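Local coordinates for protein NalD (PDB 5DAJ) that acts as a TetR-family repressor of the MexAB-OprM multidrug efflux pump in Pseudomonas aeruginosa, probably by binding DNA at the regulatory region, at residues T31-I36 and A55-E60. Sequence-based numbering, arbitrary orientation.
Sequences TSLEQI and AHLFNE
In the TetR-family DNA-binding domain, the first helix of the predicted helix-turn-helix packs against helix 54-63 through Leu33, Ile36 and Leu57, three buried aliphatic side chains. Leu57 reaches across from helix 54-63: its bond from CA to CB already points toward helix 33-40, and CG anti to the backbone N (chi1 -167°) then places the CD1 methyl against Leu33 and Ile36. Leu57 CD1 makes both contacts, lying 3.9 Å from Leu33 CD2 and 4.3 Å from Ile36 CD1, so one methyl bridges residues three apart on the facing helix. Leu33 approaches differently. Its CA-CB bond runs past helix 54-63 rather than at it, and the CD2 branch at the end makes the meeting, the two leucine side chains passing one another in opposite directions. The join is small and wholly apolar, and the backbones stay well apart, with 9.3 Å between Leu33 CA and Leu57 CA.

Neighbouring helices complete this core of the domain: Leu33 also rests on Val47 and Tyr48 and Leu57 on Phe51, all from the second helix of the predicted motif, while Ala19 of helix 6-26 meets Leu57 as well. Elsewhere on its surface, helix 54-63 touches helix 123-145 of the C-terminal region, with Phe58 on Ala125, so helix 54-63 links the helix-turn-helix region to the C-terminal region.

The start of helix 33-40 is fixed by a capping box. Ser32, the N-cap, accepts a bond from Gln35 N to Ser32 OG at 3.0 Å, and Gln35 OE1 in turn accepts from Ser32 N at 2.8 Å, in the carbonyl plane and fairly straight, with an N-H...O angle of 162°.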
# COMPACT_ATOMS: atom_id res chain seq x y z
N THR A 31 8.31 1.15 -19.81
CA THR A 31 8.96 -0.05 -20.33
C THR A 31 8.05 -0.73 -21.35
O THR A 31 6.93 -1.15 -21.03
CB THR A 31 9.28 -1.07 -19.22
OG1 THR A 31 10.12 -0.45 -18.24
CG2 THR A 31 10.02 -2.29 -19.79
N SER A 32 8.55 -0.84 -22.58
CA SER A 32 7.82 -1.46 -23.67
C SER A 32 8.25 -2.91 -23.86
O SER A 32 9.28 -3.35 -23.35
CB SER A 32 8.08 -0.69 -24.97
OG SER A 32 9.41 -0.88 -25.40
N LEU A 33 7.44 -3.64 -24.62
CA LEU A 33 7.75 -5.03 -24.95
C LEU A 33 8.96 -5.11 -25.89
O LEU A 33 9.72 -6.07 -25.84
CB LEU A 33 6.54 -5.74 -25.57
CG LEU A 33 5.33 -5.89 -24.64
CD1 LEU A 33 4.10 -6.36 -25.40
CD2 LEU A 33 5.61 -6.82 -23.49
N GLU A 34 9.10 -4.10 -26.75
CA GLU A 34 10.26 -3.97 -27.65
C GLU A 34 11.56 -3.85 -26.86
O GLU A 34 12.52 -4.57 -27.10
CB GLU A 34 10.09 -2.77 -28.59
CG GLU A 34 11.19 -2.65 -29.64
CD GLU A 34 10.91 -1.59 -30.70
OE1 GLU A 34 10.24 -0.58 -30.38
OE2 GLU A 34 11.37 -1.77 -31.86
N GLN A 35 11.55 -2.96 -25.87
CA GLN A 35 12.69 -2.75 -24.97
C GLN A 35 13.06 -3.99 -24.16
O GLN A 35 14.24 -4.27 -23.93
CB GLN A 35 12.41 -1.60 -24.02
CG GLN A 35 12.42 -0.24 -24.69
CD GLN A 35 11.84 0.86 -23.81
OE1 GLN A 35 10.87 0.65 -23.10
NE2 GLN A 35 12.42 2.05 -23.90
N ILE A 36 12.04 -4.73 -23.73
CA ILE A 36 12.25 -5.99 -22.99
C ILE A 36 12.93 -7.03 -23.88
O ILE A 36 13.89 -7.68 -23.47
CB ILE A 36 10.91 -6.56 -22.45
CG1 ILE A 36 10.41 -5.67 -21.31
CG2 ILE A 36 11.07 -7.99 -21.94
CD1 ILE A 36 8.93 -5.84 -20.99
N ALA A 55 0.38 -6.82 -19.74
CA ALA A 55 -0.37 -7.17 -18.51
C ALA A 55 -0.21 -8.63 -18.15
O ALA A 55 -0.04 -8.97 -16.97
CB ALA A 55 -1.85 -6.84 -18.66
N HIS A 56 -0.27 -9.49 -19.16
CA HIS A 56 -0.11 -10.92 -18.96
C HIS A 56 1.32 -11.26 -18.56
O HIS A 56 1.53 -12.14 -17.73
CB HIS A 56 -0.47 -11.70 -20.22
CG HIS A 56 -0.52 -13.18 -20.02
ND1 HIS A 56 0.33 -14.05 -20.67
CD2 HIS A 56 -1.31 -13.95 -19.22
CE1 HIS A 56 0.06 -15.29 -20.30
NE2 HIS A 56 -0.93 -15.26 -19.42
N LEU A 57 2.28 -10.57 -19.18
CA LEU A 57 3.70 -10.71 -18.84
C LEU A 57 3.91 -10.39 -17.36
O LEU A 57 4.47 -11.18 -16.60
CB LEU A 57 4.56 -9.79 -19.70
CG LEU A 57 6.07 -10.04 -19.67
CD1 LEU A 57 6.72 -9.57 -20.96
CD2 LEU A 57 6.76 -9.38 -18.48
N PHE A 58 3.42 -9.22 -16.97
CA PHE A 58 3.48 -8.74 -15.59
C PHE A 58 2.88 -9.75 -14.61
O PHE A 58 3.41 -9.97 -13.53
CB PHE A 58 2.76 -7.40 -15.48
CG PHE A 58 2.83 -6.77 -14.12
CD1 PHE A 58 3.99 -6.21 -13.67
CD2 PHE A 58 1.72 -6.74 -13.30
CE1 PHE A 58 4.05 -5.61 -12.43
CE2 PHE A 58 1.78 -6.15 -12.05
CZ PHE A 58 2.95 -5.58 -11.61
N ASN A 59 1.77 -10.35 -15.00
CA ASN A 59 1.07 -11.33 -14.19
C ASN A 59 1.85 -12.64 -14.02
O ASN A 59 1.88 -13.22 -12.92
CB ASN A 59 -0.30 -11.63 -14.80
CG ASN A 59 -1.38 -11.79 -13.75
OD1 ASN A 59 -2.08 -12.78 -13.72
ND2 ASN A 59 -1.51 -10.80 -12.87
N GLU A 60 2.44 -13.12 -15.11
CA GLU A 60 3.31 -14.29 -15.09
C GLU A 60 4.51 -14.05 -14.19
O GLU A 60 4.98 -14.96 -13.51
CB GLU A 60 3.79 -14.64 -16.50
CG GLU A 60 2.71 -15.21 -17.40
CD GLU A 60 2.19 -16.55 -16.92
OE1 GLU A 60 2.99 -17.51 -16.78
OE2 GLU A 60 0.96 -16.64 -16.65